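Local structure of ancestral D-type dye decolorizing peroxidase (Geotrichum candidum, 7ANV) at residues 22-27 with 174-179; 271-276 with 450-455. The protein is a haem peroxidase of the dye-decolorizing family that probably uses hydrogen peroxide to oxidise dyes and related aromatic compounds. All blocks are in the same frame, centred on the assembly; numbering follows the deposited sequence.

Interaction 1: residues 22-27 with 174-179; sequences TYFFFK and IHEVLT
A chi1 of -178° turns F24 CG away from the backbone N and carries the ring out until its far end comes up against I174, E176 and T179; E176, extended from a chi1 of 178°, crosses it at about a right angle. F24 CZ lies 3.8 Å from E176 CB, while F24 CE1 meets I174 CD1 and F24 CD2 lies near T179 OG1. I174 CG2 packs on F26 CD1. T179 OG1 donates to E176 OE2 at 2.7 Å, arriving from above the carboxylate plane. An alanine at E176 would keep CB but lose CG and the carboxylate, which would probably thin the packing beside F24 CE2 and leave the T179 hydroxyl without this acceptor. The backbones pair antiparallel, the register slipping by one in a classic beta bulge: V177 and L178 sit opposite F25. V177 N donates to F25 O at 2.8 Å, L178 N to the same atom weakly at 3.4 Å; F25 N bonds L178 O, and K27 and H175 exchange a reciprocal pair. This pairing forms one edge of the four-stranded ferredoxin-like sheet. The chemistry implies a mixed face: buried F24 and F26 adjoin the partly exposed carboxylate-hydroxyl pair, F25 and L178 sharing the other.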
# COMPACT_ATOMS: atom_id res chain seq x y z
N THR A 22 -1.93 -15.23 -1.67
CA THR A 22 -0.57 -15.71 -1.95
C THR A 22 -0.06 -14.95 -3.16
O THR A 22 -0.81 -14.74 -4.13
CB THR A 22 -0.53 -17.23 -2.16
OG1 THR A 22 -0.78 -17.83 -0.89
CG2 THR A 22 0.83 -17.66 -2.66
N TYR A 23 1.16 -14.44 -3.06
CA TYR A 23 1.88 -13.82 -4.18
C TYR A 23 2.90 -14.83 -4.68
O TYR A 23 3.79 -15.20 -3.91
CB TYR A 23 2.51 -12.53 -3.67
CG TYR A 23 1.49 -11.50 -3.32
CD1 TYR A 23 0.94 -11.46 -2.06
CD2 TYR A 23 1.11 -10.55 -4.24
CE1 TYR A 23 -0.02 -10.53 -1.72
CE2 TYR A 23 0.16 -9.60 -3.91
CZ TYR A 23 -0.39 -9.58 -2.65
OH TYR A 23 -1.32 -8.66 -2.29
N PHE A 24 2.75 -15.25 -5.93
CA PHE A 24 3.65 -16.23 -6.60
C PHE A 24 4.51 -15.46 -7.60
O PHE A 24 4.02 -15.05 -8.70
CB PHE A 24 2.78 -17.32 -7.22
CG PHE A 24 3.53 -18.41 -7.90
CD1 PHE A 24 3.99 -18.26 -9.19
CD2 PHE A 24 3.70 -19.62 -7.27
CE1 PHE A 24 4.63 -19.33 -9.83
CE2 PHE A 24 4.34 -20.67 -7.90
CZ PHE A 24 4.81 -20.51 -9.18
N PHE A 25 5.76 -15.21 -7.22
CA PHE A 25 6.70 -14.41 -8.05
C PHE A 25 7.44 -15.41 -8.93
O PHE A 25 7.95 -16.44 -8.45
CB PHE A 25 7.69 -13.62 -7.19
CG PHE A 25 7.02 -12.61 -6.31
CD1 PHE A 25 6.75 -11.34 -6.81
CD2 PHE A 25 6.69 -12.89 -5.00
CE1 PHE A 25 6.15 -10.39 -6.00
CE2 PHE A 25 6.07 -11.94 -4.21
CZ PHE A 25 5.83 -10.68 -4.69
N PHE A 26 7.45 -15.16 -10.22
CA PHE A 26 7.98 -16.16 -11.17
C PHE A 26 8.95 -15.53 -12.15
O PHE A 26 8.94 -14.32 -12.39
CB PHE A 26 6.85 -16.87 -11.91
CG PHE A 26 6.03 -15.96 -12.79
CD1 PHE A 26 6.38 -15.75 -14.12
CD2 PHE A 26 4.90 -15.34 -12.30
CE1 PHE A 26 5.63 -14.92 -14.94
CE2 PHE A 26 4.16 -14.49 -13.11
CZ PHE A 26 4.51 -14.29 -14.42
N LYS A 27 9.81 -16.40 -12.66
CA LYS A 27 10.70 -16.15 -13.80
C LYS A 27 10.14 -16.96 -14.96
O LYS A 27 9.78 -18.14 -14.75
CB LYS A 27 12.12 -16.54 -13.43
CG LYS A 27 13.16 -16.37 -14.52
CD LYS A 27 14.54 -16.82 -14.07
CE LYS A 27 15.64 -16.49 -15.04
NZ LYS A 27 16.76 -17.46 -14.89
N ILE A 174 7.59 -21.56 -16.51
CA ILE A 174 8.02 -20.61 -15.44
C ILE A 174 8.68 -21.40 -14.32
O ILE A 174 8.43 -22.62 -14.20
CB ILE A 174 6.82 -19.80 -14.91
CG1 ILE A 174 5.86 -20.66 -14.08
CG2 ILE A 174 6.09 -19.14 -16.06
CD1 ILE A 174 4.65 -19.89 -13.58
N HIS A 175 9.44 -20.68 -13.51
CA HIS A 175 10.16 -21.14 -12.31
C HIS A 175 9.70 -20.23 -11.18
O HIS A 175 9.70 -18.97 -11.35
CB HIS A 175 11.68 -21.11 -12.56
CG HIS A 175 12.54 -21.16 -11.33
ND1 HIS A 175 12.87 -22.35 -10.70
CD2 HIS A 175 13.14 -20.18 -10.60
CE1 HIS A 175 13.61 -22.10 -9.64
NE2 HIS A 175 13.79 -20.78 -9.55
N GLU A 176 9.34 -20.80 -10.04
CA GLU A 176 8.97 -20.03 -8.82
C GLU A 176 10.24 -19.36 -8.27
O GLU A 176 11.23 -20.09 -8.02
CB GLU A 176 8.36 -20.99 -7.82
CG GLU A 176 7.99 -20.34 -6.50
CD GLU A 176 7.58 -21.34 -5.44
OE1 GLU A 176 7.19 -22.50 -5.82
OE2 GLU A 176 7.63 -20.95 -4.26
N VAL A 177 10.24 -18.05 -8.06
CA VAL A 177 11.36 -17.31 -7.41
C VAL A 177 11.06 -17.22 -5.92
O VAL A 177 11.96 -17.40 -5.09
CB VAL A 177 11.54 -15.91 -8.02
CG1 VAL A 177 12.67 -15.14 -7.35
CG2 VAL A 177 11.76 -15.98 -9.52
N LEU A 178 9.81 -16.95 -5.59
CA LEU A 178 9.41 -16.68 -4.20
C LEU A 178 7.89 -16.81 -4.14
O LEU A 178 7.19 -16.31 -5.06
CB LEU A 178 9.87 -15.27 -3.79
CG LEU A 178 9.46 -14.81 -2.39
CD1 LEU A 178 10.17 -15.61 -1.30
CD2 LEU A 178 9.72 -13.32 -2.20
N THR A 179 7.40 -17.41 -3.06
CA THR A 179 5.97 -17.34 -2.72
C THR A 179 5.85 -16.69 -1.35
O THR A 179 6.64 -17.06 -0.45
CB THR A 179 5.33 -18.72 -2.75
OG1 THR A 179 5.59 -19.25 -4.05
CG2 THR A 179 3.84 -18.69 -2.52

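Interaction 2: residues 271-276 with 450-455. With SO4 (sulfate ion), chain I.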
# COMPACT_ATOMS: atom_id res chain seq x y z
N LYS A 271 1.68 13.67 28.12
CA LYS A 271 1.09 14.31 29.31
C LYS A 271 0.52 15.67 28.93
O LYS A 271 1.28 16.58 28.60
CB LYS A 271 2.13 14.45 30.42
CG LYS A 271 2.81 13.14 30.77
CD LYS A 271 4.07 13.28 31.60
CE LYS A 271 5.00 12.11 31.31
NZ LYS A 271 6.17 12.11 32.22
N LEU A 272 -0.80 15.77 28.94
CA LEU A 272 -1.53 17.02 28.63
C LEU A 272 -1.56 17.87 29.88
O LEU A 272 -1.39 17.35 30.99
CB LEU A 272 -2.94 16.67 28.18
CG LEU A 272 -3.09 15.81 26.93
CD1 LEU A 272 -4.56 15.59 26.66
CD2 LEU A 272 -2.42 16.46 25.75
N PRO A 273 -1.73 19.20 29.75
CA PRO A 273 -1.87 20.06 30.91
C PRO A 273 -2.93 19.51 31.88
O PRO A 273 -3.99 19.08 31.48
CB PRO A 273 -2.31 21.41 30.32
CG PRO A 273 -1.74 21.39 28.92
CD PRO A 273 -1.86 19.94 28.48
N GLY A 274 -2.59 19.52 33.15
CA GLY A 274 -3.45 18.99 34.21
C GLY A 274 -3.05 17.59 34.60
O GLY A 274 -3.40 17.16 35.71
N ASN A 275 -2.30 16.89 33.74
CA ASN A 275 -1.77 15.55 34.07
C ASN A 275 -2.93 14.59 34.38
O ASN A 275 -2.77 13.73 35.26
CB ASN A 275 -0.76 15.61 35.23
CG ASN A 275 0.02 14.31 35.38
OD1 ASN A 275 0.28 13.61 34.40
ND2 ASN A 275 0.42 13.98 36.60
N ASN A 276 -4.02 14.65 33.63
CA ASN A 276 -5.21 13.79 33.84
C ASN A 276 -5.01 12.40 33.21
O ASN A 276 -5.56 11.45 33.78
CB ASN A 276 -6.46 14.42 33.25
CG ASN A 276 -6.83 15.72 33.94
OD1 ASN A 276 -6.57 15.95 35.13
ND2 ASN A 276 -7.45 16.61 33.18
N ASP A 450 2.94 16.33 20.79
CA ASP A 450 2.31 16.89 22.02
C ASP A 450 1.46 18.09 21.60
O ASP A 450 2.01 19.11 21.22
CB ASP A 450 3.39 17.27 23.03
CG ASP A 450 2.82 17.88 24.29
OD1 ASP A 450 1.62 18.25 24.31
OD2 ASP A 450 3.60 18.00 25.24
N PRO A 451 0.12 18.02 21.64
CA PRO A 451 -0.69 19.10 21.07
C PRO A 451 -0.53 20.42 21.82
O PRO A 451 -0.85 21.46 21.25
CB PRO A 451 -2.12 18.54 21.13
CG PRO A 451 -2.08 17.58 22.28
CD PRO A 451 -0.69 16.95 22.22
N ASN A 452 -0.10 20.37 23.08
CA ASN A 452 0.05 21.62 23.87
C ASN A 452 1.50 22.08 23.86
O ASN A 452 1.77 23.17 24.47
CB ASN A 452 -0.52 21.47 25.28
CG ASN A 452 -1.99 21.14 25.23
OD1 ASN A 452 -2.37 19.97 25.22
ND2 ASN A 452 -2.83 22.17 25.12
N ASN A 453 2.41 21.34 23.19
CA ASN A 453 3.83 21.76 23.06
C ASN A 453 4.34 21.29 21.71
O ASN A 453 5.19 20.44 21.66
CB ASN A 453 4.74 21.22 24.16
CG ASN A 453 4.33 21.71 25.53
OD1 ASN A 453 4.58 22.86 25.88
ND2 ASN A 453 3.72 20.83 26.31
N GLN A 454 3.77 21.85 20.65
CA GLN A 454 3.91 21.30 19.29
C GLN A 454 5.34 21.49 18.78
O GLN A 454 5.69 20.79 17.86
CB GLN A 454 2.91 21.96 18.35
CG GLN A 454 1.47 21.53 18.66
CD GLN A 454 0.45 22.32 17.90
OE1 GLN A 454 0.69 22.79 16.79
NE2 GLN A 454 -0.70 22.49 18.53
N ALA A 455 6.13 22.42 19.31
CA ALA A 455 7.54 22.58 18.86
C ALA A 455 8.44 21.44 19.38
O ALA A 455 9.53 21.25 18.78
CB ALA A 455 8.08 23.92 19.26
S SO4 I . 5.27 25.33 21.82
O1 SO4 I . 6.23 26.15 22.52
O2 SO4 I . 3.99 25.39 22.52
O3 SO4 I . 5.76 23.97 21.77
O4 SO4 I . 5.10 25.82 20.47
O HOH W 1 1.03 18.74 26.98
O HOH W 2 3.77 15.14 26.92
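Two beta turns meet at the protein surface, a type II turn from L272 to N275 and a type I turn from D450 to N453 that also contains an Asx turn. Direct contact between them is small, 169 Å² in all, and without a direct hydrogen bond. L272 CD2 approaches P451 CG at 3.7 Å, the two side chains crossing at about a right angle, and the same methyl lies near N452 OD1. N452 points toward the other turn, its CG anti to the carbonyl carbon (chi1 -60°), which sets the amide against the pyrrolidine ring of P273; N452 OD1 is 3.3 Å from P273 CD. The polar link is made by water: one molecule donates to K271 O at 2.7 Å and to D450 OD1 at 2.8 Å, and a second accepts from K271 N and donates weakly to D450 OD2. D450 is therefore shared between the turns, since D450 OD1 also takes the Asx-turn bond from N452 N at 3.0 Å, and N453 ND2 donates to D450 OD2 almost straight (169°). Beyond this, a sulfate ion, probably from the crystallisation liquor, is bound where A455 N donates to its O3 at 2.9 Å.

The two contacts sit on opposite sides of the chain's centre, their own centres 50 Å apart and their nearest atoms about 34 Å apart, so neither touches the other. Both segments of interaction 1 precede both segments of interaction 2 in the sequence. Interaction 1 joins strands of the N-terminal sheet, and its Y23 side chain, about 13 Å from the haem, packs edge-to-face with F251 of strand 247-256 in the second sheet; F25 does the same. Interaction 2, by contrast, joins two surface loops, and its centre lies about 32 Å from the centre of the chain. One contact thus belongs to a sheet that meets the second sheet through F251, the other to the periphery.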